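Local structure of probable glutathione S-transferase (Bordetella bronchiseptica RB50, 3H1N) at residues E193-L196 with H197-R201; R212-A215 with L216-R219; R227-A231 with S232-L236. The protein is probably a glutathione S-transferase, an enzyme of the family that conjugates the thiol of glutathione to electrophilic substrates. One frame throughout, in Å; residues are numbered along the deposited sequence. Where two conformers were deposited one is given.

Contact 1: residues E193-L196 with H197-R201; sequences EGLL and HAFPR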
loop_
_atom_site.group_PDB
_atom_site.type_symbol
_atom_site.label_atom_id
_atom_site.label_comp_id
_atom_site.label_asym_id
_atom_site.label_seq_id
_atom_site.Cartn_x
_atom_site.Cartn_y
_atom_site.Cartn_z
ATOM N N GLU B 193 11.020 -13.412 8.492
ATOM C CA GLU B 193 10.511 -14.497 9.342
ATOM C C GLU B 193 9.384 -15.238 8.653
ATOM O O GLU B 193 9.343 -16.467 8.687
ATOM C CB GLU B 193 9.979 -13.981 10.692
ATOM C CG GLU B 193 11.039 -13.690 11.718
ATOM C CD GLU B 193 11.745 -14.943 12.185
ATOM O OE1 GLU B 193 11.082 -15.860 12.720
ATOM O OE2 GLU B 193 12.975 -15.013 12.012
ATOM N N GLY B 194 8.466 -14.476 8.066
ATOM C CA GLY B 194 7.328 -15.032 7.342
ATOM C C GLY B 194 7.735 -15.903 6.160
ATOM O O GLY B 194 7.181 -16.985 5.969
ATOM N N LEU B 195 8.700 -15.431 5.376
ATOM C CA LEU B 195 9.199 -16.180 4.220
ATOM C C LEU B 195 9.956 -17.444 4.635
ATOM O O LEU B 195 9.832 -18.499 3.986
ATOM C CB LEU B 195 10.049 -15.288 3.306
ATOM C CG LEU B 195 9.264 -14.208 2.536
ATOM C CD1 LEU B 195 10.175 -13.244 1.747
ATOM C CD2 LEU B 195 8.248 -14.827 1.582
ATOM N N LEU B 196 10.722 -17.337 5.716
ATOM C CA LEU B 196 11.430 -18.489 6.293
ATOM C C LEU B 196 10.463 -19.594 6.697
ATOM O O LEU B 196 10.770 -20.805 6.587
ATOM C CB LEU B 196 12.254 -18.046 7.506
ATOM C CG LEU B 196 13.597 -17.365 7.227
ATOM C CD1 LEU B 196 14.403 -17.098 8.520
ATOM C CD2 LEU B 196 14.413 -18.250 6.280
ATOM N N HIS B 197 9.307 -19.181 7.200
ATOM C CA HIS B 197 8.295 -20.123 7.617
ATOM C C HIS B 197 7.577 -20.754 6.409
ATOM O O HIS B 197 7.420 -21.982 6.345
ATOM C CB HIS B 197 7.283 -19.452 8.542
ATOM C CG HIS B 197 6.089 -20.311 8.819
ATOM N ND1 HIS B 197 6.124 -21.372 9.705
ATOM C CD2 HIS B 197 4.849 -20.301 8.282
ATOM C CE1 HIS B 197 4.938 -21.960 9.714
ATOM N NE2 HIS B 197 4.151 -21.330 8.856
ATOM N N ALA B 198 7.170 -19.908 5.463
ATOM C CA ALA B 198 6.335 -20.326 4.331
ATOM C C ALA B 198 7.086 -21.055 3.218
ATOM O O ALA B 198 6.525 -21.943 2.571
ATOM C CB ALA B 198 5.582 -19.129 3.745
ATOM N N PHE B 199 8.334 -20.658 2.981
ATOM C CA PHE B 199 9.100 -21.141 1.830
ATOM C C PHE B 199 10.492 -21.517 2.265
ATOM O O PHE B 199 11.463 -20.950 1.762
ATOM C CB PHE B 199 9.150 -20.049 0.741
ATOM C CG PHE B 199 7.824 -19.786 0.115
ATOM C CD1 PHE B 199 7.391 -20.567 -0.956
ATOM C CD2 PHE B 199 6.984 -18.781 0.606
ATOM C CE1 PHE B 199 6.148 -20.349 -1.537
ATOM C CE2 PHE B 199 5.732 -18.579 0.046
ATOM C CZ PHE B 199 5.320 -19.355 -1.031
ATOM N N PRO B 200 10.601 -22.457 3.222
ATOM C CA PRO B 200 11.919 -22.817 3.775
ATOM C C PRO B 200 12.899 -23.372 2.731
ATOM O O PRO B 200 14.090 -23.036 2.779
ATOM C CB PRO B 200 11.581 -23.844 4.851
ATOM C CG PRO B 200 10.268 -24.399 4.442
ATOM C CD PRO B 200 9.520 -23.232 3.860
ATOM N N ARG B 201 12.408 -24.159 1.775
ATOM C CA ARG B 201 13.269 -24.694 0.714
ATOM C C ARG B 201 13.796 -23.596 -0.204
ATOM O O ARG B 201 14.991 -23.558 -0.481
ATOM C CB ARG B 201 12.576 -25.809 -0.090
ATOM C CG ARG B 201 12.425 -27.119 0.692
ATOM C CD ARG B 201 11.675 -28.201 -0.092
ATOM N NE ARG B 201 12.315 -28.500 -1.376
ATOM C CZ ARG B 201 11.657 -28.670 -2.522
ATOM N NH1 ARG B 201 10.331 -28.579 -2.555
ATOM N NH2 ARG B 201 12.325 -28.933 -3.642
#
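A helix-to-helix break, local to one stretch of chain, joins Glu193-Leu196 to His197-Arg201 in the all-helical C-terminal domain of this glutathione S-transferase fold. Helix 183-198 ends here and helix 200-206 begins after a single residue, Phe199, which leaves helical geometry (phi -135°, psi 58°) and stands at the N-cap position of the second helix. Up to that point the bonding is alpha-helical: His197 N reaches Glu193 O at 3.1 Å and, weakly, Gly194 O, while Ala198 N donates to Gly194 O at 3.0 Å. The last turn closes with Phe199 N on Leu195 O at 2.8 Å, with a fairly straight N-H. Phe199 is thus the joint between the two helices, its N-H ending the bonding of the first. Its CG lies anti to its own carbonyl carbon (chi1 -68°), which puts the ring beside the last turn, where Phe199 CD2 meets Leu195 CD2 at 4.3 Å in an oblique approach. Phe152 and Met157 of helix 142-167 touch the same ring, placing it in the packing between helices. On another side of the break, the imidazole of His197 meets the ring of Phe238. The next residue, Pro200, has no N-H to continue the series; instead its ring comes up to the carbonyl of Leu196, with Pro200 CB 3.6 Å and Pro200 CD 3.9 Å from Leu196 O.

Contact 2: residues R212-A215 with L216-R219; sequences RLMA and LHAR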
loop_
_atom_site.group_PDB
_atom_site.type_symbol
_atom_site.label_atom_id
_atom_site.label_comp_id
_atom_site.label_asym_id
_atom_site.label_seq_id
_atom_site.Cartn_x
_atom_site.Cartn_y
_atom_site.Cartn_z
ATOM N N ARG B 212 23.558 -8.674 3.933
ATOM C CA ARG B 212 23.116 -7.489 4.693
ATOM C C ARG B 212 21.692 -7.665 5.216
ATOM O O ARG B 212 21.416 -7.371 6.387
ATOM C CB ARG B 212 23.244 -6.190 3.891
ATOM C CG ARG B 212 24.672 -5.821 3.489
ATOM C CD ARG B 212 24.746 -4.390 2.960
ATOM N NE ARG B 212 24.239 -4.301 1.597
ATOM C CZ ARG B 212 24.982 -4.477 0.504
ATOM N NH1 ARG B 212 26.276 -4.750 0.603
ATOM N NH2 ARG B 212 24.430 -4.381 -0.696
ATOM N N LEU B 213 20.808 -8.178 4.358
ATOM C CA LEU B 213 19.432 -8.486 4.744
ATOM C C LEU B 213 19.368 -9.499 5.890
ATOM O O LEU B 213 18.597 -9.335 6.826
ATOM C CB LEU B 213 18.633 -9.011 3.541
ATOM C CG LEU B 213 17.185 -9.460 3.773
ATOM C CD1 LEU B 213 16.322 -8.303 4.280
ATOM C CD2 LEU B 213 16.596 -10.009 2.481
HETATM N N MSE B 214 20.158 -10.555 5.800
HETATM C CA MSE B 214 20.170 -11.570 6.845
HETATM C C MSE B 214 20.834 -11.056 8.128
HETATM O O MSE B 214 20.434 -11.428 9.239
HETATM C CB MSE B 214 20.792 -12.874 6.328
HETATM C CG MSE B 214 20.038 -13.452 5.099
HETATM SE SE MSE B 214 18.060 -13.499 5.236
HETATM C CE MSE B 214 17.991 -14.832 6.649
ATOM N N ALA B 215 21.833 -10.190 7.974
ATOM C CA ALA B 215 22.407 -9.490 9.117
ATOM C C ALA B 215 21.354 -8.617 9.802
ATOM O O ALA B 215 21.262 -8.613 11.028
ATOM C CB ALA B 215 23.616 -8.657 8.705
ATOM N N LEU B 216 20.563 -7.893 9.012
ATOM C CA LEU B 216 19.500 -7.053 9.564
ATOM C C LEU B 216 18.491 -7.897 10.329
ATOM O O LEU B 216 18.119 -7.562 11.457
ATOM C CB LEU B 216 18.800 -6.249 8.470
ATOM C CG LEU B 216 17.715 -5.376 9.125
ATOM C CD1 LEU B 216 17.932 -3.913 8.889
ATOM C CD2 LEU B 216 16.300 -5.821 8.781
ATOM N N HIS B 217 18.074 -9.002 9.712
ATOM C CA HIS B 217 17.115 -9.921 10.303
ATOM C C HIS B 217 17.597 -10.409 11.675
ATOM O O HIS B 217 16.840 -10.367 12.658
ATOM C CB HIS B 217 16.864 -11.099 9.350
ATOM C CG HIS B 217 16.059 -12.202 9.954
ATOM N ND1 HIS B 217 16.632 -13.356 10.446
ATOM C CD2 HIS B 217 14.731 -12.314 10.181
ATOM C CE1 HIS B 217 15.686 -14.141 10.931
ATOM N NE2 HIS B 217 14.524 -13.528 10.785
ATOM N N ALA B 218 18.856 -10.834 11.731
ATOM C CA ALA B 218 19.455 -11.326 12.970
ATOM C C ALA B 218 19.586 -10.215 14.014
ATOM O O ALA B 218 19.440 -10.465 15.205
ATOM C CB ALA B 218 20.802 -11.960 12.698
ATOM N N ARG B 219 19.870 -8.998 13.555
ATOM C CA ARG B 219 20.074 -7.862 14.441
ATOM C C ARG B 219 18.768 -7.526 15.177
ATOM O O ARG B 219 18.759 -7.336 16.395
ATOM C CB ARG B 219 20.579 -6.660 13.633
ATOM C CG ARG B 219 21.225 -5.575 14.473
ATOM C CD ARG B 219 21.770 -4.407 13.637
ATOM N NE ARG B 219 22.382 -3.408 14.520
ATOM C CZ ARG B 219 22.843 -2.221 14.131
ATOM N NH1 ARG B 219 22.757 -1.854 12.859
ATOM N NH2 ARG B 219 23.365 -1.386 15.027
HETATM O O HOH W 1 19.250 -13.817 9.880
#
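Met214 and His217, one turn apart, meet through a carbonyl, a water and a methyl group. Met214 O accepts from Ala218 N at 3.0 Å and from a water at 2.7 Å, so one carbonyl serves both the helix and the imidazole beside it. That water lies in the plane of the His217 ring, at its edge, 2.7 Å from ND1 of His217, and bridges side chain to backbone. The selenomethionine side chain of Met214 curls over nearby: its CE comes obliquely to the ring, 4.3 Å from His217 ND1. Swinging CG anti to the backbone N (chi1 171°) carries the imidazole off the helix toward helix 183-198, where NE2 hydrogen-bonds to OE2 of Glu193 and the ring meets that of Tyr189. With both nitrogens engaged, the ring's rotation is probably held. All this rides on helix 211-221 of the C-terminal domain, whose regular i to i+4 bonds include Leu216 N to Arg212 O at 2.8 Å and His217 N to Leu213 O at 3.0 Å. Leu213 and Leu216 form its inward side, both packing on Leu188 of helix 183-198; Leu213 also touches Phe164, and Leu216 Trp174. At the first turn, the backbone N atoms of Arg212 and Leu213 both bond to the carboxylate of Glu165. Farther along, Arg219 stretches from CG to NE and its NH1 donates to the carbonyl O of Gly172.

Contact 3: residues R227-A231 with S232-L236; sequences RGYLA and SDRRL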
loop_
_atom_site.group_PDB
_atom_site.type_symbol
_atom_site.label_atom_id
_atom_site.label_comp_id
_atom_site.label_asym_id
_atom_site.label_seq_id
_atom_site.Cartn_x
_atom_site.Cartn_y
_atom_site.Cartn_z
ATOM N N ARG B 227 13.270 -8.600 23.206
ATOM C CA ARG B 227 13.538 -9.878 23.866
ATOM C C ARG B 227 12.313 -10.443 24.591
ATOM O O ARG B 227 11.935 -11.600 24.373
ATOM C CB ARG B 227 14.727 -9.738 24.838
ATOM C CG ARG B 227 15.339 -11.057 25.355
ATOM C CD ARG B 227 16.175 -11.782 24.288
ATOM N NE ARG B 227 17.127 -10.902 23.597
ATOM C CZ ARG B 227 18.384 -10.682 23.980
ATOM N NH1 ARG B 227 19.146 -9.861 23.267
ATOM N NH2 ARG B 227 18.885 -11.278 25.070
ATOM N N GLY B 228 11.711 -9.623 25.452
ATOM C CA GLY B 228 10.549 -10.019 26.235
ATOM C C GLY B 228 9.392 -10.444 25.352
ATOM O O GLY B 228 8.843 -11.536 25.543
ATOM N N TYR B 229 9.045 -9.588 24.382
ATOM C CA TYR B 229 7.925 -9.837 23.454
ATOM C C TYR B 229 8.050 -11.136 22.642
ATOM O O TYR B 229 7.093 -11.912 22.543
ATOM C CB TYR B 229 7.683 -8.646 22.503
ATOM C CG TYR B 229 6.631 -8.977 21.471
ATOM C CD1 TYR B 229 6.968 -9.125 20.123
ATOM C CD2 TYR B 229 5.304 -9.210 21.852
ATOM C CE1 TYR B 229 5.983 -9.451 19.158
ATOM C CE2 TYR B 229 4.324 -9.540 20.904
ATOM C CZ TYR B 229 4.669 -9.667 19.576
ATOM O OH TYR B 229 3.686 -10.013 18.674
ATOM N N LEU B 230 9.230 -11.372 22.074
ATOM C CA LEU B 230 9.435 -12.530 21.201
ATOM C C LEU B 230 9.436 -13.849 21.974
ATOM O O LEU B 230 9.280 -14.911 21.378
ATOM C CB LEU B 230 10.715 -12.378 20.370
ATOM C CG LEU B 230 10.787 -11.183 19.408
ATOM C CD1 LEU B 230 12.202 -11.016 18.856
ATOM C CD2 LEU B 230 9.751 -11.272 18.273
ATOM N N ALA B 231 9.562 -13.767 23.295
ATOM C CA ALA B 231 9.552 -14.949 24.164
ATOM C C ALA B 231 8.234 -15.078 24.936
ATOM O O ALA B 231 8.063 -15.993 25.737
ATOM C CB ALA B 231 10.733 -14.898 25.125
ATOM N N SER B 232 7.301 -14.161 24.674
ATOM C CA SER B 232 6.033 -14.084 25.407
ATOM C C SER B 232 4.917 -14.881 24.730
ATOM O O SER B 232 5.079 -15.360 23.605
ATOM C CB SER B 232 5.593 -12.620 25.522
ATOM O OG SER B 232 5.157 -12.143 24.256
ATOM N N ASP B 233 3.785 -14.999 25.422
ATOM C CA ASP B 233 2.552 -15.559 24.861
ATOM C C ASP B 233 1.896 -14.609 23.877
ATOM O O ASP B 233 0.963 -14.990 23.165
ATOM C CB ASP B 233 1.558 -15.862 25.981
ATOM C CG ASP B 233 2.052 -16.935 26.921
ATOM O OD1 ASP B 233 3.029 -17.630 26.560
ATOM O OD2 ASP B 233 1.467 -17.091 28.015
ATOM N N ARG B 234 2.371 -13.369 23.848
ATOM C CA ARG B 234 1.799 -12.347 22.960
ATOM C C ARG B 234 2.222 -12.510 21.497
ATOM O O ARG B 234 1.582 -11.950 20.591
ATOM C CB ARG B 234 2.150 -10.943 23.463
ATOM C CG ARG B 234 1.662 -10.652 24.880
ATOM C CD ARG B 234 1.786 -9.158 25.217
ATOM N NE ARG B 234 3.156 -8.647 25.097
ATOM C CZ ARG B 234 4.167 -9.004 25.889
ATOM N NH1 ARG B 234 3.987 -9.886 26.858
ATOM N NH2 ARG B 234 5.372 -8.484 25.701
ATOM N N ARG B 235 3.321 -13.231 21.279
ATOM C CA ARG B 235 3.819 -13.524 19.946
ATOM C C ARG B 235 3.192 -14.825 19.440
ATOM O O ARG B 235 3.589 -15.912 19.855
ATOM C CB ARG B 235 5.349 -13.636 19.969
ATOM C CG ARG B 235 5.998 -13.822 18.605
ATOM C CD ARG B 235 7.231 -14.700 18.713
ATOM N NE ARG B 235 8.044 -14.660 17.503
ATOM C CZ ARG B 235 9.220 -15.268 17.380
ATOM N NH1 ARG B 235 9.717 -15.964 18.394
ATOM N NH2 ARG B 235 9.900 -15.174 16.247
ATOM N N LEU B 236 2.208 -14.708 18.545
ATOM C CA LEU B 236 1.541 -15.883 17.994
ATOM C C LEU B 236 2.387 -16.492 16.871
ATOM O O LEU B 236 2.953 -15.751 16.058
ATOM C CB LEU B 236 0.152 -15.500 17.456
ATOM C CG LEU B 236 -0.861 -14.982 18.488
ATOM C CD1 LEU B 236 -2.222 -14.731 17.834
ATOM C CD2 LEU B 236 -1.009 -15.950 19.624
HETATM O O HOH W 2 6.873 -16.306 22.086
#
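Tyr229 O is gripped twice by Ser232, through OG at 2.6 Å and through the backbone N at 3.1 Å. Both donors lie on the same side of the carbonyl plane, OG tilted some 21° out of it and N well above it. Ser232 OG in turn accepts from Arg234 N at 3.1 Å, forming an ST turn that folds the chain back just after helix 224-230, where the C-terminal domain faces helix 34-43 of the thioredoxin-like N-terminal domain. Ser232 OG sits between its backbone N and carbonyl carbon (chi1 72°), which lets it receive one bond while giving the other. The turn brings Arg234 and Arg235 around the buried ring of Tyr229. Arg235 CB lies over one face, displaced toward the rim; Arg234 passes the edge, its CB 3.6 Å from Tyr229 CE2 and its NE near the ring plane. The guanidinium of Arg234 is turned 47° from the ring, with Ser232 OG above its centre. Both polar ends reach helix 34-43: Tyr229 OH bonds to Glu35, and Arg234 NE makes a salt bridge with Glu42. Water joins Leu230 O to Ser232 O across the bend. Arg235 has two conformers, so its guanidinium contact is less certain: in one of them Leu230 CD2 lies over a guanidinium face and Arg235 NH1 donates to Leu230 O at 3.2 Å.

Overall arrangement
Contacts 1, 2 and 3 follow in series along the C-terminal part of the chain, with centres 15 to 20 Å apart. Contacts 1 and 2 touch directly: Glu193 OE2 lies 2.5 Å from His217 NE2, a probable hydrogen bond, and Leu196 CD1 packs on His217 CE1 at 4.0 Å. Toward contact 3, Glu193 OE1 makes only a long, weak approach to Arg235 NH2, 3.8 Å in the one conformer given. Contacts 2 and 3 do not touch, their nearest atoms about 7 Å apart, but Tyr189 of helix 183-198 meets His217, Leu230 and Arg235. Contact 3 reaches helix 34-43 through Tyr229 and Arg234; in this family the thioredoxin-like domain mainly binds glutathione, at the cleft with the helical one.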